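Local coordinates for protein putative transcriptional regulator (Streptomyces coelicolor, PDB 2HXI) that probably binds cis-regulatory DNA as a transcription factor of the TetR family, pairing an N-terminal helix-turn-helix domain with a helical C-terminal domain, at residues B[28-37]-B[59-70]; B[98-107]-B[224-235]. All coordinates share one frame; numbering follows the deposited sequence.

Contact 1. Residues B[28-37]-B[59-70]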
loop_
_atom_site.group_PDB
_atom_site.type_symbol
_atom_site.label_atom_id
_atom_site.label_comp_id
_atom_site.label_asym_id
_atom_site.label_seq_id
_atom_site.Cartn_x
_atom_site.Cartn_y
_atom_site.Cartn_z
ATOM N N ARG B 28 0.480 -5.435 -38.986
ATOM C CA ARG B 28 -0.040 -5.340 -37.629
ATOM C C ARG B 28 0.979 -5.481 -36.458
ATOM O O ARG B 28 2.035 -6.145 -36.544
ATOM C CB ARG B 28 -1.460 -5.983 -37.436
ATOM C CG ARG B 28 -1.688 -7.502 -37.431
ATOM C CD ARG B 28 -3.181 -7.770 -37.058
ATOM N NE ARG B 28 -3.503 -9.179 -36.762
ATOM C CZ ARG B 28 -4.090 -9.656 -35.651
ATOM N NH1 ARG B 28 -4.309 -10.959 -35.558
ATOM N NH2 ARG B 28 -4.476 -8.878 -34.637
ATOM N N TRP B 29 0.677 -4.759 -35.388
ATOM C CA TRP B 29 1.593 -4.638 -34.264
ATOM C C TRP B 29 1.562 -5.918 -33.435
ATOM O O TRP B 29 0.542 -6.615 -33.408
ATOM C CB TRP B 29 1.116 -3.468 -33.411
ATOM C CG TRP B 29 1.003 -2.185 -34.143
ATOM C CD1 TRP B 29 -0.129 -1.491 -34.416
ATOM C CD2 TRP B 29 2.083 -1.417 -34.653
ATOM N NE1 TRP B 29 0.172 -0.317 -35.090
ATOM C CE2 TRP B 29 1.539 -0.256 -35.242
ATOM C CE3 TRP B 29 3.475 -1.605 -34.680
ATOM C CZ2 TRP B 29 2.345 0.728 -35.843
ATOM C CZ3 TRP B 29 4.260 -0.640 -35.292
ATOM C CH2 TRP B 29 3.692 0.512 -35.855
ATOM N N SER B 30 2.665 -6.271 -32.795
ATOM C CA SER B 30 2.619 -7.359 -31.823
ATOM C C SER B 30 1.973 -6.823 -30.545
ATOM O O SER B 30 1.878 -5.608 -30.359
ATOM C CB SER B 30 4.005 -7.842 -31.495
ATOM O OG SER B 30 4.785 -6.767 -30.930
ATOM N N THR B 31 1.592 -7.729 -29.656
ATOM C CA THR B 31 1.071 -7.399 -28.323
ATOM C C THR B 31 2.133 -6.597 -27.599
ATOM O O THR B 31 1.836 -5.536 -27.038
ATOM C CB THR B 31 0.722 -8.679 -27.530
ATOM O OG1 THR B 31 -0.218 -9.453 -28.286
ATOM C CG2 THR B 31 0.081 -8.358 -26.152
ATOM N N GLU B 32 3.368 -7.094 -27.635
ATOM C CA GLU B 32 4.510 -6.353 -27.060
ATOM C C GLU B 32 4.599 -4.869 -27.495
ATOM O O GLU B 32 4.692 -3.985 -26.650
ATOM C CB GLU B 32 5.838 -7.113 -27.243
ATOM C CG GLU B 32 5.950 -8.416 -26.392
ATOM C CD GLU B 32 5.131 -9.623 -26.938
ATOM O OE1 GLU B 32 4.589 -9.549 -28.080
ATOM O OE2 GLU B 32 5.052 -10.658 -26.207
ATOM N N GLN B 33 4.519 -4.592 -28.794
ATOM C CA GLN B 33 4.469 -3.222 -29.306
ATOM C C GLN B 33 3.272 -2.366 -28.813
ATOM O O GLN B 33 3.410 -1.168 -28.516
ATOM C CB GLN B 33 4.537 -3.235 -30.833
ATOM C CG GLN B 33 5.893 -3.669 -31.351
ATOM C CD GLN B 33 5.863 -3.850 -32.804
ATOM O OE1 GLN B 33 5.041 -4.620 -33.326
ATOM N NE2 GLN B 33 6.718 -3.105 -33.510
ATOM N N ILE B 34 2.090 -2.967 -28.812
ATOM C CA ILE B 34 0.900 -2.340 -28.271
ATOM C C ILE B 34 1.130 -1.940 -26.789
ATOM O O ILE B 34 0.851 -0.803 -26.391
ATOM C CB ILE B 34 -0.327 -3.290 -28.424
ATOM C CG1 ILE B 34 -0.597 -3.558 -29.945
ATOM C CG2 ILE B 34 -1.541 -2.710 -27.748
ATOM C CD1 ILE B 34 -1.638 -4.735 -30.184
ATOM N N LEU B 35 1.652 -2.888 -26.001
ATOM C CA LEU B 35 1.856 -2.661 -24.555
ATOM C C LEU B 35 2.861 -1.526 -24.302
ATOM O O LEU B 35 2.647 -0.697 -23.393
ATOM C CB LEU B 35 2.372 -3.965 -23.943
ATOM C CG LEU B 35 1.313 -5.053 -23.994
ATOM C CD1 LEU B 35 1.981 -6.365 -23.567
ATOM C CD2 LEU B 35 0.149 -4.772 -23.185
ATOM N N ASP B 36 3.928 -1.499 -25.077
ATOM C CA ASP B 36 4.928 -0.448 -25.008
ATOM C C ASP B 36 4.390 0.927 -25.445
ATOM O O ASP B 36 4.741 1.973 -24.867
ATOM C CB ASP B 36 6.167 -0.826 -25.819
ATOM C CG ASP B 36 7.109 -1.799 -25.077
ATOM O OD1 ASP B 36 6.893 -2.141 -23.877
ATOM O OD2 ASP B 36 8.060 -2.258 -25.743
ATOM N N ALA B 37 3.530 0.944 -26.458
ATOM C CA ALA B 37 2.892 2.224 -26.819
ATOM C C ALA B 37 2.022 2.700 -25.673
ATOM O O ALA B 37 1.973 3.902 -25.323
ATOM C CB ALA B 37 2.061 2.062 -28.104
ATOM N N LEU B 59 -1.905 3.804 -32.708
ATOM C CA LEU B 59 -1.371 2.673 -33.442
ATOM C C LEU B 59 -1.900 2.608 -34.881
ATOM O O LEU B 59 -1.601 1.667 -35.635
ATOM C CB LEU B 59 -1.662 1.399 -32.669
ATOM C CG LEU B 59 -0.932 1.325 -31.317
ATOM C CD1 LEU B 59 -1.639 0.344 -30.365
ATOM C CD2 LEU B 59 0.614 0.976 -31.531
ATOM N N GLY B 60 -2.778 3.542 -35.191
ATOM C CA GLY B 60 -3.439 3.616 -36.511
ATOM C C GLY B 60 -4.360 2.439 -36.722
ATOM O O GLY B 60 -4.497 1.893 -37.846
ATOM N N THR B 61 -5.040 2.072 -35.633
ATOM C CA THR B 61 -5.871 0.924 -35.701
ATOM C C THR B 61 -7.167 1.253 -34.993
ATOM O O THR B 61 -7.405 2.377 -34.708
ATOM C CB THR B 61 -5.120 -0.386 -35.200
ATOM O OG1 THR B 61 -5.891 -1.543 -35.574
ATOM C CG2 THR B 61 -4.834 -0.336 -33.726
ATOM N N ASP B 62 -8.019 0.279 -34.749
ATOM C CA ASP B 62 -9.245 0.628 -34.026
ATOM C C ASP B 62 -9.411 -0.167 -32.741
ATOM O O ASP B 62 -8.773 -1.156 -32.560
ATOM C CB ASP B 62 -10.480 0.540 -34.898
ATOM C CG ASP B 62 -10.599 -0.761 -35.615
ATOM O OD1 ASP B 62 -10.418 -1.848 -34.986
ATOM O OD2 ASP B 62 -10.899 -0.662 -36.836
ATOM N N SER B 63 -10.315 0.292 -31.875
ATOM C CA SER B 63 -10.463 -0.286 -30.568
ATOM C C SER B 63 -10.871 -1.740 -30.764
ATOM O O SER B 63 -10.306 -2.622 -30.153
ATOM C CB SER B 63 -11.439 0.536 -29.708
ATOM O OG SER B 63 -11.022 1.902 -29.678
ATOM N N SER B 64 -11.772 -2.012 -31.706
ATOM C CA SER B 64 -12.191 -3.409 -31.872
ATOM C C SER B 64 -10.984 -4.324 -32.211
ATOM O O SER B 64 -10.895 -5.454 -31.748
ATOM C CB SER B 64 -13.293 -3.500 -32.924
ATOM O OG SER B 64 -12.739 -2.979 -34.123
ATOM N N SER B 65 -10.013 -3.824 -32.964
ATOM C CA SER B 65 -8.823 -4.609 -33.326
ATOM C C SER B 65 -7.892 -4.865 -32.169
ATOM O O SER B 65 -7.209 -5.892 -32.120
ATOM C CB SER B 65 -8.038 -3.901 -34.402
ATOM O OG SER B 65 -8.793 -3.895 -35.595
ATOM N N LEU B 66 -7.834 -3.914 -31.238
ATOM C CA LEU B 66 -6.939 -4.061 -30.110
ATOM C C LEU B 66 -7.394 -5.137 -29.202
ATOM O O LEU B 66 -6.542 -5.776 -28.581
ATOM C CB LEU B 66 -6.869 -2.795 -29.257
ATOM C CG LEU B 66 -5.944 -1.781 -29.896
ATOM C CD1 LEU B 66 -5.791 -0.715 -28.798
ATOM C CD2 LEU B 66 -4.613 -2.415 -30.391
ATOM N N TYR B 67 -8.719 -5.280 -29.075
ATOM C CA TYR B 67 -9.277 -6.276 -28.154
ATOM C C TYR B 67 -9.153 -7.702 -28.601
ATOM O O TYR B 67 -9.549 -8.622 -27.878
ATOM C CB TYR B 67 -10.693 -5.942 -27.814
ATOM C CG TYR B 67 -10.645 -5.047 -26.615
ATOM C CD1 TYR B 67 -9.814 -5.388 -25.493
ATOM C CD2 TYR B 67 -11.365 -3.860 -26.595
ATOM C CE1 TYR B 67 -9.756 -4.552 -24.358
ATOM C CE2 TYR B 67 -11.327 -3.017 -25.490
ATOM C CZ TYR B 67 -10.525 -3.348 -24.366
ATOM O OH TYR B 67 -10.509 -2.493 -23.253
ATOM N N ARG B 68 -8.568 -7.890 -29.774
ATOM C CA ARG B 68 -8.126 -9.229 -30.174
ATOM C C ARG B 68 -6.937 -9.639 -29.324
ATOM O O ARG B 68 -6.604 -10.823 -29.222
ATOM C CB ARG B 68 -7.722 -9.234 -31.643
ATOM C CG ARG B 68 -8.906 -9.165 -32.594
ATOM C CD ARG B 68 -8.457 -9.568 -33.957
ATOM N NE ARG B 68 -8.099 -10.998 -34.027
ATOM C CZ ARG B 68 -7.635 -11.573 -35.118
ATOM N NH1 ARG B 68 -7.491 -10.821 -36.211
ATOM N NH2 ARG B 68 -7.327 -12.877 -35.126
ATOM N N HIS B 69 -6.291 -8.655 -28.721
ATOM C CA HIS B 69 -5.060 -8.910 -27.966
ATOM C C HIS B 69 -5.242 -9.106 -26.458
ATOM O O HIS B 69 -4.386 -9.743 -25.804
ATOM C CB HIS B 69 -4.090 -7.785 -28.185
ATOM C CG HIS B 69 -3.430 -7.828 -29.511
ATOM N ND1 HIS B 69 -3.959 -7.216 -30.624
ATOM C CD2 HIS B 69 -2.286 -8.430 -29.914
ATOM C CE1 HIS B 69 -3.158 -7.423 -31.654
ATOM N NE2 HIS B 69 -2.143 -8.166 -31.252
ATOM N N PHE B 70 -6.331 -8.551 -25.929
ATOM C CA PHE B 70 -6.583 -8.528 -24.478
ATOM C C PHE B 70 -8.032 -8.818 -24.205
ATOM O O PHE B 70 -8.919 -8.186 -24.789
ATOM C CB PHE B 70 -6.185 -7.160 -23.893
ATOM C CG PHE B 70 -4.800 -6.756 -24.298
ATOM C CD1 PHE B 70 -3.691 -7.387 -23.732
ATOM C CD2 PHE B 70 -4.608 -5.802 -25.301
ATOM C CE1 PHE B 70 -2.421 -7.051 -24.137
ATOM C CE2 PHE B 70 -3.342 -5.456 -25.721
ATOM C CZ PHE B 70 -2.246 -6.060 -25.141
#
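Arg28 and Arg68 lay their guanidinium groups one on the other in what is probably the DNA-binding domain of a TetR-family regulator, where the first helix, 31-43, packs on the second half of the predicted helix-turn-helix. The two planes are 21° apart with centres 4.1 Å apart; no hydrogen bond joins these two donors, and with like charges the pair probably gains little from its electrostatics. Next in sequence, Trp29 grips Leu59 twice. Its NE1 gives a nearly straight bond of 2.7 Å to Leu59 O, in the ring plane and on a carbonyl lone pair, while Leu59 CD2 sits over a face of the same indole, 3.8 Å from the centroid of the five-membered ring. The accepting carbonyl immediately precedes Gly60, whose positive phi closes helix 52-58 in a Schellman motif. Ser30 opens helix 31-43 in a capping box: its OG accepts from Gln33 N at 3.1 Å, and Gln33 OE1 takes Ser30 N in return. With chi1 at -57°, Thr31 CG2 lies opposite the backbone N and meets Phe70, CG2 to CZ 3.4 Å. Ile34, buried, sends its two branches different ways: CG2 meets the edge of the Phe70 ring and Leu59 CD1, whereas CD1 reaches past Leu66 CD2 to stand over the centre of the His69 imidazole, 3.4 Å from the centroid and 10° off the normal. Leu35 adds CD2 to the same Phe70 ring and backs onto Ala79 of helix 73-88. Ala37 CB, a turn beyond Ile34, touches Leu59 CD2 at 3.9 Å.

Contact 2. Residues B[98-107]-B[224-235]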
loop_
_atom_site.group_PDB
_atom_site.type_symbol
_atom_site.label_atom_id
_atom_site.label_comp_id
_atom_site.label_asym_id
_atom_site.label_seq_id
_atom_site.Cartn_x
_atom_site.Cartn_y
_atom_site.Cartn_z
ATOM N N TRP B 98 22.735 -11.571 -0.917
ATOM C CA TRP B 98 21.286 -11.747 -1.139
ATOM C C TRP B 98 20.423 -10.565 -0.697
ATOM O O TRP B 98 19.415 -10.268 -1.350
ATOM C CB TRP B 98 20.785 -13.047 -0.508
ATOM C CG TRP B 98 20.853 -13.104 0.998
ATOM C CD1 TRP B 98 21.900 -13.548 1.788
ATOM C CD2 TRP B 98 19.826 -12.708 1.887
ATOM N NE1 TRP B 98 21.573 -13.414 3.136
ATOM C CE2 TRP B 98 20.301 -12.921 3.218
ATOM C CE3 TRP B 98 18.513 -12.221 1.698
ATOM C CZ2 TRP B 98 19.494 -12.660 4.348
ATOM C CZ3 TRP B 98 17.731 -11.959 2.818
ATOM C CH2 TRP B 98 18.232 -12.163 4.123
ATOM N N LYS B 99 20.806 -9.893 0.399
ATOM C CA LYS B 99 20.059 -8.749 0.903
ATOM C C LYS B 99 20.269 -7.551 -0.031
ATOM O O LYS B 99 19.313 -6.806 -0.318
ATOM C CB LYS B 99 20.485 -8.480 2.357
ATOM C CG LYS B 99 19.767 -9.343 3.341
ATOM C CD LYS B 99 20.069 -8.987 4.834
ATOM C CE LYS B 99 19.653 -7.628 5.275
ATOM N NZ LYS B 99 20.325 -7.449 6.678
ATOM N N GLN B 100 21.493 -7.381 -0.561
ATOM C CA GLN B 100 21.772 -6.293 -1.497
ATOM C C GLN B 100 20.948 -6.484 -2.802
ATOM O O GLN B 100 20.361 -5.507 -3.350
ATOM C CB GLN B 100 23.230 -6.296 -1.838
ATOM C CG GLN B 100 24.012 -5.787 -0.635
ATOM C CD GLN B 100 25.482 -5.706 -0.926
ATOM O OE1 GLN B 100 26.129 -6.719 -1.273
ATOM N NE2 GLN B 100 26.030 -4.477 -0.826
ATOM N N ARG B 101 20.816 -7.747 -3.211
ATOM C CA ARG B 101 20.084 -8.109 -4.451
ATOM C C ARG B 101 18.596 -7.828 -4.266
ATOM O O ARG B 101 17.957 -7.160 -5.129
ATOM C CB ARG B 101 20.319 -9.612 -4.753
ATOM C CG ARG B 101 21.744 -9.875 -5.276
ATOM C CD ARG B 101 22.056 -11.385 -5.297
ATOM N NE ARG B 101 21.233 -12.095 -6.265
ATOM C CZ ARG B 101 21.257 -13.422 -6.408
ATOM N NH1 ARG B 101 22.042 -14.148 -5.609
ATOM N NH2 ARG B 101 20.504 -14.007 -7.359
ATOM N N LEU B 102 18.035 -8.221 -3.135
ATOM C CA LEU B 102 16.594 -7.994 -2.917
ATOM C C LEU B 102 16.322 -6.496 -2.820
ATOM O O LEU B 102 15.332 -6.028 -3.339
ATOM C CB LEU B 102 16.126 -8.717 -1.619
ATOM C CG LEU B 102 16.101 -10.265 -1.683
ATOM C CD1 LEU B 102 15.685 -10.808 -0.288
ATOM C CD2 LEU B 102 15.133 -10.697 -2.857
ATOM N N THR B 103 17.270 -5.764 -2.226
ATOM C CA THR B 103 17.119 -4.291 -2.050
ATOM C C THR B 103 17.191 -3.631 -3.412
ATOM O O THR B 103 16.366 -2.773 -3.732
ATOM C CB THR B 103 18.198 -3.744 -1.061
ATOM O OG1 THR B 103 18.036 -4.402 0.214
ATOM C CG2 THR B 103 17.988 -2.242 -0.885
ATOM N N ALA B 104 18.142 -4.081 -4.226
ATOM C CA ALA B 104 18.297 -3.546 -5.585
ATOM C C ALA B 104 17.056 -3.748 -6.445
ATOM O O ALA B 104 16.630 -2.838 -7.171
ATOM C CB ALA B 104 19.610 -4.089 -6.243
ATOM N N VAL B 105 16.503 -4.947 -6.423
ATOM C CA VAL B 105 15.263 -5.160 -7.124
ATOM C C VAL B 105 14.119 -4.238 -6.596
ATOM O O VAL B 105 13.424 -3.609 -7.370
ATOM C CB VAL B 105 14.853 -6.644 -7.036
ATOM C CG1 VAL B 105 13.391 -6.877 -7.587
ATOM C CG2 VAL B 105 15.874 -7.508 -7.774
ATOM N N ALA B 106 13.872 -4.231 -5.279
ATOM C CA ALA B 106 12.841 -3.383 -4.686
ATOM C C ALA B 106 13.036 -1.884 -5.138
ATOM O O ALA B 106 12.042 -1.198 -5.529
ATOM C CB ALA B 106 12.932 -3.489 -3.178
ATOM N N LEU B 107 14.286 -1.392 -5.142
ATOM C CA LEU B 107 14.501 0.005 -5.565
ATOM C C LEU B 107 14.185 0.192 -7.040
ATOM O O LEU B 107 13.672 1.281 -7.428
ATOM C CB LEU B 107 15.932 0.490 -5.283
ATOM C CG LEU B 107 16.204 0.489 -3.760
ATOM C CD1 LEU B 107 17.674 0.917 -3.522
ATOM C CD2 LEU B 107 15.241 1.347 -2.981
ATOM N N GLU B 224 12.901 2.565 2.129
ATOM C CA GLU B 224 14.142 1.895 2.384
ATOM C C GLU B 224 14.272 1.322 3.803
ATOM O O GLU B 224 14.769 0.201 4.000
ATOM C CB GLU B 224 15.266 2.866 2.061
ATOM C CG GLU B 224 15.345 3.062 0.531
ATOM C CD GLU B 224 16.449 3.995 0.109
ATOM O OE1 GLU B 224 17.573 3.846 0.636
ATOM O OE2 GLU B 224 16.185 4.844 -0.788
ATOM N N GLU B 225 13.804 2.066 4.796
ATOM C CA GLU B 225 13.924 1.646 6.201
ATOM C C GLU B 225 12.973 0.503 6.559
ATOM O O GLU B 225 13.314 -0.426 7.322
ATOM C CB GLU B 225 13.724 2.847 7.143
ATOM C CG GLU B 225 14.893 3.838 7.075
ATOM C CD GLU B 225 14.583 5.161 7.785
ATOM O OE1 GLU B 225 13.833 5.137 8.764
ATOM O OE2 GLU B 225 15.133 6.211 7.315
ATOM N N ILE B 226 11.815 0.550 5.968
ATOM C CA ILE B 226 10.815 -0.502 6.200
ATOM C C ILE B 226 11.295 -1.765 5.487
ATOM O O ILE B 226 11.191 -2.901 6.012
ATOM C CB ILE B 226 9.421 -0.031 5.698
ATOM C CG1 ILE B 226 8.807 1.088 6.589
ATOM C CG2 ILE B 226 8.454 -1.219 5.572
ATOM C CD1 ILE B 226 7.697 1.842 5.896
ATOM N N LEU B 227 11.803 -1.594 4.270
ATOM C CA LEU B 227 12.378 -2.750 3.540
ATOM C C LEU B 227 13.549 -3.364 4.292
ATOM O O LEU B 227 13.612 -4.593 4.472
ATOM C CB LEU B 227 12.818 -2.284 2.138
ATOM C CG LEU B 227 13.409 -3.405 1.271
ATOM C CD1 LEU B 227 12.388 -4.531 1.003
ATOM C CD2 LEU B 227 13.935 -2.764 -0.017
ATOM N N ALA B 228 14.455 -2.518 4.808
ATOM C CA ALA B 228 15.664 -3.049 5.494
ATOM C C ALA B 228 15.228 -3.810 6.747
ATOM O O ALA B 228 15.789 -4.880 7.055
ATOM C CB ALA B 228 16.528 -1.885 5.894
ATOM N N ALA B 229 14.195 -3.302 7.425
ATOM C CA ALA B 229 13.676 -3.963 8.638
ATOM C C ALA B 229 13.205 -5.373 8.227
ATOM O O ALA B 229 13.400 -6.399 8.922
ATOM C CB ALA B 229 12.487 -3.196 9.187
ATOM N N HIS B 230 12.503 -5.428 7.108
ATOM C CA HIS B 230 11.938 -6.712 6.688
ATOM C C HIS B 230 13.060 -7.718 6.322
ATOM O O HIS B 230 13.020 -8.888 6.695
ATOM C CB HIS B 230 11.004 -6.531 5.504
ATOM C CG HIS B 230 10.193 -7.766 5.217
ATOM N ND1 HIS B 230 9.087 -8.100 5.965
ATOM C CD2 HIS B 230 10.371 -8.790 4.323
ATOM C CE1 HIS B 230 8.573 -9.234 5.497
ATOM N NE2 HIS B 230 9.365 -9.701 4.544
ATOM N N LEU B 231 14.065 -7.256 5.596
ATOM C CA LEU B 231 15.179 -8.127 5.193
ATOM C C LEU B 231 15.998 -8.561 6.437
ATOM O O LEU B 231 16.523 -9.645 6.456
ATOM C CB LEU B 231 16.052 -7.494 4.082
ATOM C CG LEU B 231 15.295 -7.031 2.798
ATOM C CD1 LEU B 231 16.352 -6.585 1.774
ATOM C CD2 LEU B 231 14.471 -8.193 2.263
ATOM N N ALA B 232 16.032 -7.727 7.491
ATOM C CA ALA B 232 16.726 -8.112 8.739
ATOM C C ALA B 232 15.947 -9.255 9.365
ATOM O O ALA B 232 16.570 -10.164 9.935
ATOM C CB ALA B 232 16.769 -6.909 9.721
ATOM N N HIS B 233 14.625 -9.218 9.265
ATOM C CA HIS B 233 13.769 -10.328 9.778
ATOM C C HIS B 233 14.073 -11.641 9.017
ATOM O O HIS B 233 14.223 -12.744 9.616
ATOM C CB HIS B 233 12.257 -9.936 9.716
ATOM C CG HIS B 233 11.307 -11.046 9.288
ATOM N ND1 HIS B 233 10.716 -11.927 10.175
ATOM C CD2 HIS B 233 10.773 -11.314 8.069
ATOM C CE1 HIS B 233 9.893 -12.717 9.507
ATOM N NE2 HIS B 233 9.936 -12.392 8.223
ATOM N N LEU B 234 14.208 -11.522 7.690
ATOM C CA LEU B 234 14.521 -12.728 6.899
ATOM C C LEU B 234 15.903 -13.205 7.319
ATOM O O LEU B 234 16.107 -14.399 7.401
ATOM C CB LEU B 234 14.498 -12.498 5.385
ATOM C CG LEU B 234 13.083 -12.137 4.917
ATOM C CD1 LEU B 234 13.182 -11.680 3.450
ATOM C CD2 LEU B 234 12.169 -13.316 5.086
ATOM N N GLU B 235 16.836 -12.273 7.587
ATOM C CA GLU B 235 18.200 -12.701 7.852
ATOM C C GLU B 235 18.191 -13.431 9.197
ATOM O O GLU B 235 18.872 -14.449 9.383
ATOM C CB GLU B 235 19.153 -11.506 7.892
ATOM C CG GLU B 235 20.589 -11.961 8.217
ATOM C CD GLU B 235 21.651 -10.936 7.938
ATOM O OE1 GLU B 235 21.372 -9.778 7.610
ATOM O OE2 GLU B 235 22.815 -11.285 8.108
HETATM O O HOH W 1 18.458 -5.155 6.605
#
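Lys99 and Glu235 close one end of an antiparallel helix pair in the TetR-like C-terminal domain with a salt bridge, NZ to OE1 2.7 Å, the ammonium meeting the carboxylate oxygen nearly along its C-O bond. A bend at chi3 (63°) turns the lysine chain, and its CE passes over Leu231 CB at 3.8 Å. Beside this pair the Trp98 ring presents its edge to the Glu235 backbone, CZ2 to CA 3.7 Å. Leu231 fills the middle: CD2 meets Leu102 CD1 at 3.8 Å, and CD1 lies against Thr103 OG1. Further along, Leu227 CD2 presses on Ala106 CB at 3.4 Å, tighter than usual for two methyls. Behind these contacts, Thr103 OG1 is tied back to Lys99 O at 2.8 Å, from the opposite face of that carbonyl to Thr103 N. A water bonded to Ala228 O also reaches Lys99 NZ, weakly. The segment axes approach to 10.8 Å at 147°. Leu102 continues onto helix 131-146 and Ala106 onto Ile165 of helix 154-173, while helix 219-237 also packs against the second subunit, where Glu225 forms a salt bridge to Arg160 of that neighbouring chain.

Contact 1 and contact 2 share no helix and follow one another along the chain, on opposite sides of its centre, with centres about 37 Å and nearest atoms about 18 Å apart. Both are partly buried, but contact 1 lies farther from the chain's centre. It sets one helix against a turn and short helix, through rings, methyls and an indole-to-carbonyl bond, in the probable DNA-reading domain. Contact 2 joins two long helices of the C-terminal domain by leucine packing, with a salt bridge at one end. The second subunit packs on helix 219-237 through residues other than those facing helix 98-113, and touches neither segment of contact 1, consistent with dimerisation through the C-terminal domain, as in other TetR-family repressors.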